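Local coordinates for protein DNA-binding transcriptional repressor YiaJ (Escherichia coli, PDB 1YSQ) that represses transcription of the yiaKLMNOPQRS operon, which may serve the use of 2,3-diketo-L-gulonate, and is represented here by its C-terminal IclR-type effector-binding domain, at residues M62-S67 / K83-S88; P16-L21 / L41-E46. One frame throughout, in Å; residues are numbered along the deposited sequence.

Interaction 1: M62-S67 / K83-S88; sequences MPLYCS and KSYWES. With PO4 (phosphate ion), chain B.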
ATOM      1  N   MET A  62       5.763   6.684   5.852  1.00 19.99           N
ATOM      2  CA  MET A  62       5.528   5.332   6.265  1.00 19.08           C
ATOM      3  C   MET A  62       6.849   4.515   5.934  1.00 20.97           C
ATOM      4  O   MET A  62       7.304   4.546   4.779  1.00 20.37           O
ATOM      5  CB  MET A  62       4.156   4.911   5.589  1.00 20.41           C
ATOM      6  CG  MET A  62       2.973   6.213   5.050  1.00  3.96           C
ATOM      7  SD  MET A  62       1.619   5.197   4.762  1.00 35.59           S
ATOM      8  CE  MET A  62       1.535   5.382   3.108  1.00 25.32           C
ATOM      9  N   PRO A  63       7.528   3.860   6.911  1.00 21.35           N
ATOM     10  CA  PRO A  63       8.758   3.096   6.577  1.00 21.81           C
ATOM     11  C   PRO A  63       8.465   1.933   5.619  1.00 21.17           C
ATOM     12  O   PRO A  63       7.398   1.312   5.703  1.00 21.62           O
ATOM     13  CB  PRO A  63       9.233   2.529   7.923  1.00 22.30           C
ATOM     14  CG  PRO A  63       8.538   3.353   8.971  1.00 22.86           C
ATOM     15  CD  PRO A  63       7.208   3.751   8.350  1.00 21.79           C
ATOM     16  N   LEU A  64       9.383   1.658   4.706  1.00 20.97           N
ATOM     17  CA  LEU A  64       9.136   0.632   3.684  1.00 21.11           C
ATOM     18  C   LEU A  64       8.855  -0.761   4.255  1.00 21.47           C
ATOM     19  O   LEU A  64       8.002  -1.477   3.726  1.00 21.27           O
ATOM     20  CB  LEU A  64      10.301   0.555   2.689  1.00 20.45           C
ATOM     21  CG  LEU A  64      10.595   1.820   1.843  1.00 21.60           C
ATOM     22  CD1 LEU A  64      11.723   1.531   0.858  1.00 22.61           C
ATOM     23  CD2 LEU A  64       9.384   2.367   1.119  1.00 20.62           C
ATOM     24  N   TYR A  65       9.564  -1.132   5.327  1.00 22.20           N
ATOM     25  CA  TYR A  65       9.575  -2.526   5.802  1.00 22.86           C
ATOM     26  C   TYR A  65       8.268  -2.979   6.470  1.00 23.44           C
ATOM     27  O   TYR A  65       8.006  -4.173   6.550  1.00 22.97           O
ATOM     28  CB  TYR A  65      10.763  -2.775   6.750  1.00 22.76           C
ATOM     29  CG  TYR A  65      10.491  -2.339   8.174  1.00 22.94           C
ATOM     30  CD1 TYR A  65      10.141  -3.272   9.160  1.00 22.16           C
ATOM     31  CD2 TYR A  65      10.562  -0.988   8.528  1.00 23.42           C
ATOM     32  CE1 TYR A  65       9.855  -2.873  10.471  1.00 24.49           C
ATOM     33  CE2 TYR A  65      10.295  -0.569   9.834  1.00 25.11           C
ATOM     34  CZ  TYR A  65       9.934  -1.521  10.799  1.00 26.40           C
ATOM     35  OH  TYR A  65       9.686  -1.107  12.092  1.00 27.36           O
ATOM     36  N   CYS A  66       7.467  -2.026   6.961  1.00 23.83           N
ATOM     37  CA  CYS A  66       6.244  -2.351   7.717  1.00 24.05           C
ATOM     38  C   CYS A  66       4.970  -1.799   7.050  1.00 24.13           C
ATOM     39  O   CYS A  66       3.886  -1.885   7.612  1.00 24.86           O
ATOM     40  CB  CYS A  66       6.365  -1.866   9.185  1.00 23.69           C
ATOM     41  SG  CYS A  66       6.691  -0.094   9.319  1.00 25.70           S
ATOM     42  N   SER A  67       5.124  -1.244   5.846  1.00 24.05           N
ATOM     43  CA  SER A  67       4.025  -0.685   5.055  1.00 23.57           C
ATOM     44  C   SER A  67       3.772  -1.624   3.887  1.00 23.05           C
ATOM     45  O   SER A  67       4.707  -1.959   3.150  1.00 23.33           O
ATOM     46  CB  SER A  67       4.401   0.709   4.533  1.00 23.33           C
ATOM     47  OG  SER A  67       3.567   1.158   3.473  1.00 25.28           O
ATOM     48  N   LYS A  83      19.058  -5.141   0.693  1.00 25.49           N
ATOM     49  CA  LYS A  83      20.278  -5.392   1.462  1.00 27.15           C
ATOM     50  C   LYS A  83      20.843  -4.110   2.094  1.00 26.70           C
ATOM     51  O   LYS A  83      21.066  -4.080   3.305  1.00 27.25           O
ATOM     52  CB  LYS A  83      21.344  -6.108   0.608  1.00 28.10           C
ATOM     53  CG  LYS A  83      22.551  -6.561   1.428  1.00 31.61           C
ATOM     54  CD  LYS A  83      23.121  -7.899   0.974  1.00 37.72           C
ATOM     55  CE  LYS A  83      24.613  -7.996   1.305  1.00 41.09           C
ATOM     56  NZ  LYS A  83      25.459  -7.898   0.075  1.00 43.13           N
ATOM     57  N   SER A  84      21.031  -3.055   1.297  1.00 26.55           N
ATOM     58  CA  SER A  84      21.586  -1.796   1.813  1.00 27.04           C
ATOM     59  C   SER A  84      20.613  -1.119   2.778  1.00 26.67           C
ATOM     60  O   SER A  84      21.032  -0.511   3.754  1.00 26.75           O
ATOM     61  CB  SER A  84      21.960  -0.826   0.680  1.00 27.39           C
ATOM     62  OG  SER A  84      22.796  -1.468  -0.273  1.00 30.27           O
ATOM     63  N   TYR A  85      19.316  -1.232   2.496  1.00 26.12           N
ATOM     64  CA  TYR A  85      18.277  -0.718   3.385  1.00 25.64           C
ATOM     65  C   TYR A  85      18.399  -1.365   4.761  1.00 26.13           C
ATOM     66  O   TYR A  85      18.392  -0.668   5.770  1.00 26.01           O
ATOM     67  CB  TYR A  85      16.887  -0.954   2.765  1.00 25.88           C
ATOM     68  CG  TYR A  85      15.711  -0.526   3.623  1.00 25.13           C
ATOM     69  CD1 TYR A  85      15.158   0.749   3.502  1.00 24.21           C
ATOM     70  CD2 TYR A  85      15.128  -1.415   4.533  1.00 25.93           C
ATOM     71  CE1 TYR A  85      14.063   1.145   4.286  1.00 23.70           C
ATOM     72  CE2 TYR A  85      14.044  -1.031   5.327  1.00 24.24           C
ATOM     73  CZ  TYR A  85      13.510   0.235   5.193  1.00 25.36           C
ATOM     74  OH  TYR A  85      12.425   0.591   5.971  1.00 25.10           O
ATOM     75  N   TRP A  86      18.510  -2.694   4.802  1.00 26.47           N
ATOM     76  CA  TRP A  86      18.668  -3.408   6.075  1.00 27.35           C
ATOM     77  C   TRP A  86      19.942  -2.974   6.808  1.00 28.71           C
ATOM     78  O   TRP A  86      19.942  -2.815   8.030  1.00 29.16           O
ATOM     79  CB  TRP A  86      18.639  -4.941   5.883  1.00 26.56           C
ATOM     80  CG  TRP A  86      17.510  -5.576   6.639  1.00 26.35           C
ATOM     81  CD1 TRP A  86      17.586  -6.260   7.818  1.00 26.55           C
ATOM     82  CD2 TRP A  86      16.124  -5.550   6.281  1.00 26.21           C
ATOM     83  NE1 TRP A  86      16.334  -6.667   8.220  1.00 27.00           N
ATOM     84  CE2 TRP A  86      15.415  -6.250   7.290  1.00 26.48           C
ATOM     85  CE3 TRP A  86      15.403  -5.019   5.193  1.00 26.32           C
ATOM     86  CZ2 TRP A  86      14.023  -6.424   7.254  1.00 26.37           C
ATOM     87  CZ3 TRP A  86      14.016  -5.190   5.160  1.00 24.06           C
ATOM     88  CH2 TRP A  86      13.344  -5.884   6.182  1.00 26.37           C
ATOM     89  N   GLU A  87      21.018  -2.774   6.055  1.00 29.81           N
ATOM     90  CA  GLU A  87      22.294  -2.374   6.655  1.00 31.46           C
ATOM     91  C   GLU A  87      22.190  -0.990   7.294  1.00 31.34           C
ATOM     92  O   GLU A  87      22.669  -0.773   8.419  1.00 31.75           O
ATOM     93  CB  GLU A  87      23.413  -2.419   5.615  1.00 32.11           C
ATOM     94  CG  GLU A  87      23.925  -3.826   5.352  1.00 36.48           C
ATOM     95  CD  GLU A  87      24.680  -3.964   4.037  1.00 41.47           C
ATOM     96  OE1 GLU A  87      25.170  -2.947   3.494  1.00 42.90           O
ATOM     97  OE2 GLU A  87      24.786  -5.109   3.542  1.00 43.52           O
ATOM     98  N   SER A  88      21.520  -0.077   6.591  1.00 30.87           N
ATOM     99  CA  SER A  88      21.464   1.338   6.963  1.00 30.40           C
ATOM    100  C   SER A  88      20.261   1.734   7.839  1.00 30.62           C
ATOM    101  O   SER A  88      20.221   2.857   8.339  1.00 29.89           O
ATOM    102  CB  SER A  88      21.450   2.196   5.690  1.00 30.21           C
ATOM    103  OG  SER A  88      20.249   1.952   4.973  1.00 29.86           O
TER
HETATM  104  P   PO4 B 301       0.004   0.538   4.139  1.00 32.99           P
HETATM  105  O1  PO4 B 301       0.234  -0.682   5.049  1.00 29.61           O
HETATM  106  O2  PO4 B 301       0.546   0.329   2.762  1.00 33.75           O
HETATM  107  O3  PO4 B 301      -1.463   0.917   4.067  1.00 33.22           O
HETATM  108  O4  PO4 B 301       0.766   1.682   4.789  1.00 35.04           O
HETATM  109  O   HOH W   1      12.107   3.164   6.210  1.00 25.96           O

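Interaction 2: P16-L21 / L41-E46; sequences PHLEAL and LIYKLE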
ATOM      1  N   PRO A  16     -11.310  10.459  -8.395  1.00 25.49           N
ATOM      2  CA  PRO A  16     -12.627   9.873  -8.700  1.00 25.47           C
ATOM      3  C   PRO A  16     -12.628   8.357  -8.497  1.00 25.33           C
ATOM      4  O   PRO A  16     -13.626   7.772  -8.051  1.00 24.77           O
ATOM      5  CB  PRO A  16     -12.819  10.177 -10.189  1.00 26.17           C
ATOM      6  CG  PRO A  16     -11.871  11.259 -10.506  1.00 27.17           C
ATOM      7  CD  PRO A  16     -10.710  11.101  -9.580  1.00 25.48           C
ATOM      8  N   HIS A  17     -11.499   7.733  -8.846  1.00 24.74           N
ATOM      9  CA  HIS A  17     -11.341   6.290  -8.754  1.00 24.06           C
ATOM     10  C   HIS A  17     -11.200   5.838  -7.303  1.00 22.88           C
ATOM     11  O   HIS A  17     -11.781   4.830  -6.911  1.00 22.37           O
ATOM     12  CB  HIS A  17     -10.122   5.836  -9.565  1.00 24.07           C
ATOM     13  CG  HIS A  17     -10.225   6.148 -11.021  1.00 25.77           C
ATOM     14  ND1 HIS A  17     -11.083   5.476 -11.861  1.00 27.01           N
ATOM     15  CD2 HIS A  17      -9.603   7.081 -11.781  1.00 28.36           C
ATOM     16  CE1 HIS A  17     -10.970   5.966 -13.084  1.00 28.48           C
ATOM     17  NE2 HIS A  17     -10.080   6.943 -13.062  1.00 28.35           N
ATOM     18  N   LEU A  18     -10.415   6.577  -6.521  1.00 21.92           N
ATOM     19  CA  LEU A  18     -10.241   6.252  -5.110  1.00 20.98           C
ATOM     20  C   LEU A  18     -11.552   6.452  -4.345  1.00 20.77           C
ATOM     21  O   LEU A  18     -11.929   5.620  -3.518  1.00 19.76           O
ATOM     22  CB  LEU A  18      -9.086   7.066  -4.503  1.00 20.79           C
ATOM     23  CG  LEU A  18      -7.727   6.811  -5.172  1.00 21.05           C
ATOM     24  CD1 LEU A  18      -6.721   7.878  -4.768  1.00 20.52           C
ATOM     25  CD2 LEU A  18      -7.202   5.426  -4.838  1.00 20.80           C
ATOM     26  N   GLU A  19     -12.262   7.545  -4.636  1.00 20.27           N
ATOM     27  CA  GLU A  19     -13.584   7.763  -4.026  1.00 20.56           C
ATOM     28  C   GLU A  19     -14.564   6.634  -4.347  1.00 20.26           C
ATOM     29  O   GLU A  19     -15.287   6.146  -3.477  1.00 21.01           O
ATOM     30  CB  GLU A  19     -14.178   9.092  -4.507  1.00 20.80           C
ATOM     31  CG  GLU A  19     -13.523  10.313  -3.886  1.00 22.68           C
ATOM     32  CD  GLU A  19     -14.199  11.604  -4.328  1.00 25.68           C
ATOM     33  OE1 GLU A  19     -15.364  11.547  -4.780  1.00 29.28           O
ATOM     34  OE2 GLU A  19     -13.569  12.660  -4.222  1.00 26.01           O
ATOM     35  N   ALA A  20     -14.598   6.241  -5.613  1.00 20.90           N
ATOM     36  CA  ALA A  20     -15.414   5.108  -6.045  1.00 20.71           C
ATOM     37  C   ALA A  20     -15.112   3.855  -5.235  1.00 20.75           C
ATOM     38  O   ALA A  20     -16.026   3.149  -4.808  1.00 21.15           O
ATOM     39  CB  ALA A  20     -15.207   4.841  -7.548  1.00 20.74           C
ATOM     40  N   LEU A  21     -13.832   3.560  -5.033  1.00 20.59           N
ATOM     41  CA  LEU A  21     -13.454   2.347  -4.298  1.00 20.47           C
ATOM     42  C   LEU A  21     -13.840   2.457  -2.819  1.00 20.31           C
ATOM     43  O   LEU A  21     -14.268   1.475  -2.201  1.00 19.81           O
ATOM     44  CB  LEU A  21     -11.961   2.068  -4.462  1.00 20.75           C
ATOM     45  CG  LEU A  21     -11.343   0.879  -3.712  1.00 20.78           C
ATOM     46  CD1 LEU A  21     -11.864  -0.448  -4.290  1.00 22.02           C
ATOM     47  CD2 LEU A  21      -9.817   0.970  -3.807  1.00 21.00           C
ATOM     48  N   LEU A  41       2.117   9.212   2.399  1.00 19.99           N
ATOM     49  CA  LEU A  41       0.665   9.180   2.254  1.00 20.04           C
ATOM     50  C   LEU A  41       0.170  10.501   1.691  1.00 20.76           C
ATOM     51  O   LEU A  41       0.053  11.477   2.431  1.00 21.82           O
ATOM     52  CB  LEU A  41      -0.025   8.850   3.587  1.00 19.14           C
ATOM     53  CG  LEU A  41      -1.513   8.507   3.473  1.00 18.48           C
ATOM     54  CD1 LEU A  41      -1.711   7.355   2.464  1.00 15.96           C
ATOM     55  CD2 LEU A  41      -2.070   8.109   4.832  1.00 18.07           C
ATOM     56  N   ILE A  42      -0.114  10.538   0.389  1.00 20.01           N
ATOM     57  CA  ILE A  42      -0.522  11.804  -0.237  1.00 20.04           C
ATOM     58  C   ILE A  42      -2.024  12.021  -0.273  1.00 19.67           C
ATOM     59  O   ILE A  42      -2.486  13.130  -0.543  1.00 19.83           O
ATOM     60  CB  ILE A  42       0.122  11.975  -1.638  1.00 19.88           C
ATOM     61  CG1 ILE A  42      -0.350  10.873  -2.610  1.00 19.60           C
ATOM     62  CG2 ILE A  42       1.664  12.021  -1.496  1.00 20.47           C
ATOM     63  CD1 ILE A  42       0.094  11.094  -4.068  1.00 20.58           C
ATOM     64  N   TYR A  43      -2.790  10.974   0.014  1.00 19.17           N
ATOM     65  CA  TYR A  43      -4.232  11.050  -0.102  1.00 20.18           C
ATOM     66  C   TYR A  43      -4.827   9.926   0.733  1.00 19.73           C
ATOM     67  O   TYR A  43      -4.320   8.793   0.731  1.00 20.28           O
ATOM     68  CB  TYR A  43      -4.586  10.930  -1.582  1.00 20.10           C
ATOM     69  CG  TYR A  43      -6.038  10.914  -1.954  1.00 22.99           C
ATOM     70  CD1 TYR A  43      -6.625  12.018  -2.552  1.00 25.91           C
ATOM     71  CD2 TYR A  43      -6.811   9.765  -1.784  1.00 22.13           C
ATOM     72  CE1 TYR A  43      -7.959  11.998  -2.945  1.00 25.44           C
ATOM     73  CE2 TYR A  43      -8.135   9.737  -2.173  1.00 24.78           C
ATOM     74  CZ  TYR A  43      -8.700  10.853  -2.756  1.00 25.19           C
ATOM     75  OH  TYR A  43     -10.016  10.820  -3.162  1.00 27.06           O
ATOM     76  N   LYS A  44      -5.869  10.249   1.482  1.00 18.76           N
ATOM     77  CA  LYS A  44      -6.540   9.260   2.329  1.00 19.30           C
ATOM     78  C   LYS A  44      -8.043   9.541   2.435  1.00 19.52           C
ATOM     79  O   LYS A  44      -8.445  10.683   2.625  1.00 19.28           O
ATOM     80  CB  LYS A  44      -5.913   9.211   3.740  1.00 18.74           C
ATOM     81  CG  LYS A  44      -6.450   8.069   4.607  1.00 18.21           C
ATOM     82  CD  LYS A  44      -6.126   8.252   6.088  1.00 18.81           C
ATOM     83  CE  LYS A  44      -6.645   7.047   6.906  1.00 17.86           C
ATOM     84  NZ  LYS A  44      -6.710   7.335   8.410  1.00 17.98           N
ATOM     85  N   LEU A  45      -8.849   8.488   2.309  1.00 19.02           N
ATOM     86  CA  LEU A  45     -10.287   8.556   2.584  1.00 19.50           C
ATOM     87  C   LEU A  45     -10.622   7.687   3.776  1.00 19.27           C
ATOM     88  O   LEU A  45     -10.296   6.499   3.816  1.00 19.40           O
ATOM     89  CB  LEU A  45     -11.127   8.111   1.363  1.00 19.46           C
ATOM     90  CG  LEU A  45     -10.862   8.923   0.086  1.00 20.61           C
ATOM     91  CD1 LEU A  45     -11.464   8.263  -1.127  1.00 20.35           C
ATOM     92  CD2 LEU A  45     -11.360  10.384   0.216  1.00 18.37           C
ATOM     93  N   GLU A  46     -11.294   8.283   4.754  1.00 19.17           N
ATOM     94  CA  GLU A  46     -11.780   7.548   5.907  1.00 19.07           C
ATOM     95  C   GLU A  46     -12.878   6.568   5.486  1.00 19.24           C
ATOM     96  O   GLU A  46     -13.494   6.768   4.443  1.00 19.43           O
ATOM     97  CB  GLU A  46     -12.304   8.539   6.961  1.00 19.21           C
ATOM     98  CG  GLU A  46     -11.219   9.395   7.620  1.00 19.29           C
ATOM     99  CD  GLU A  46     -10.126   8.571   8.316  1.00 21.73           C
ATOM    100  OE1 GLU A  46     -10.429   7.494   8.864  1.00 22.01           O
ATOM    101  OE2 GLU A  46      -8.955   9.012   8.332  1.00 21.85           O
TER

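Interaction 1: M62-S67 / K83-S88
The turn that leaves edge strand 61-63 of the GAF-like IclR effector domain is met by helix 79-88 through Tyr85, whose ring reaches across to Leu64 and Tyr65. With CG anti to the backbone N (chi1 177°), Tyr85 carries its ring out from the helix, and its hydroxyl ends beside the turn backbone. There Tyr65 N gives a weak hydrogen bond to Tyr85 OH, 3.4 Å long and bent to 143° at the hydrogen. A water 2.6 Å from Tyr85 OH also takes a weak bond from Leu64 N, bridging the hydroxyl and the backbone. Leu64 CB lies 4.1 Å from Tyr85 CZ, and Tyr65 CB is 4.0 Å from Tyr85 CE2. The two tyrosine side chains cross at about a right angle, and Tyr85 OH comes to the edge of the Tyr65 ring, 3.5 Å from Tyr65 CD2. Trp86 adds its CH2, 4.1 Å from Tyr65 CB, while its NE1 bonds Thr102 O; Tyr65 OH is held by Gln94 O. At the far end of the turn Ser67 OG caps the helix that follows, bonding Gly70 N, and lies 3.1 Å from O4 of a phosphate ion, probably from the crystallisation liquor, which is also hydrogen-bonded to Ala68 N, Met69 N and Ser149 OG. With a single weak direct bond and one water at the hydroxyl, the hold on the turn probably rests mainly on the largely buried carbon contacts around the Tyr85 ring.

Interaction 2: P16-L21 / L41-E46
Tyr43, on strand 38-45, extends its ring to helix 8-25 and meets Leu18 and Glu19. Its CB starts toward the helix, and a chi1 of 177° swings the ring opposite the backbone N and lays it alongside Leu18, the two side chains sliding past each other in opposite directions. Tyr43 CG is 4.2 Å from Leu18 CD1; further out, Tyr43 CD2 and CE2 each lie 3.5 Å from Leu18 CD1. Tyr43 CE2 also approaches Leu18 CB at 3.7 Å. At the tip, Tyr43 OH lies 3.6 Å from Glu19 CG, the glutamate crossing the tyrosine at about a right angle with its carboxylate nearly coplanar with the ring (13°). Thr192 OG1 is hydrogen-bonded to both Tyr43 OH and Glu19 OE2, so the two polar ends share one partner. With the tyrosine ring gone, an alanine here is likely to open a gap beside Leu18 and leave Thr192 without one of its hydrogen-bond mates. Two residues on, Leu45 points the same way, and its CD1 rests against the helix backbone, 3.6 Å from both Leu18 O and Glu19 CA. The axes of helix segment 16-21 and strand segment 41-45 run roughly parallel, 27° apart and 9.5 Å at closest approach. Ile42 and Tyr43 both face Phe31 of strand 28-35 in a classic beta bulge. A helix laid over an antiparallel sheet in this way is characteristic of the GAF-like fold of IclR effector domains.

In the fold
Both contacts lie in one domain and reach the same antiparallel sheet, with centres about 26 Å apart on opposite sides of the chain's centre. They come in series: interaction 2 closes first, joining helix 8-25 to strand 38-45, and interaction 1 follows, joining the turn after strand 61-63 to helix 79-88. Strands 38-45 and 61-63 are neighbours in the sheet, and the two contacts touch where Met62 CE packs 3.8 Å from Leu41 CB. One thus sets helix 8-25, the first of this domain, against the sheet, while the other ties helix 79-88 to the turn beyond the edge strand; the far end of the same turn, at Ser67, borders a bound phosphate.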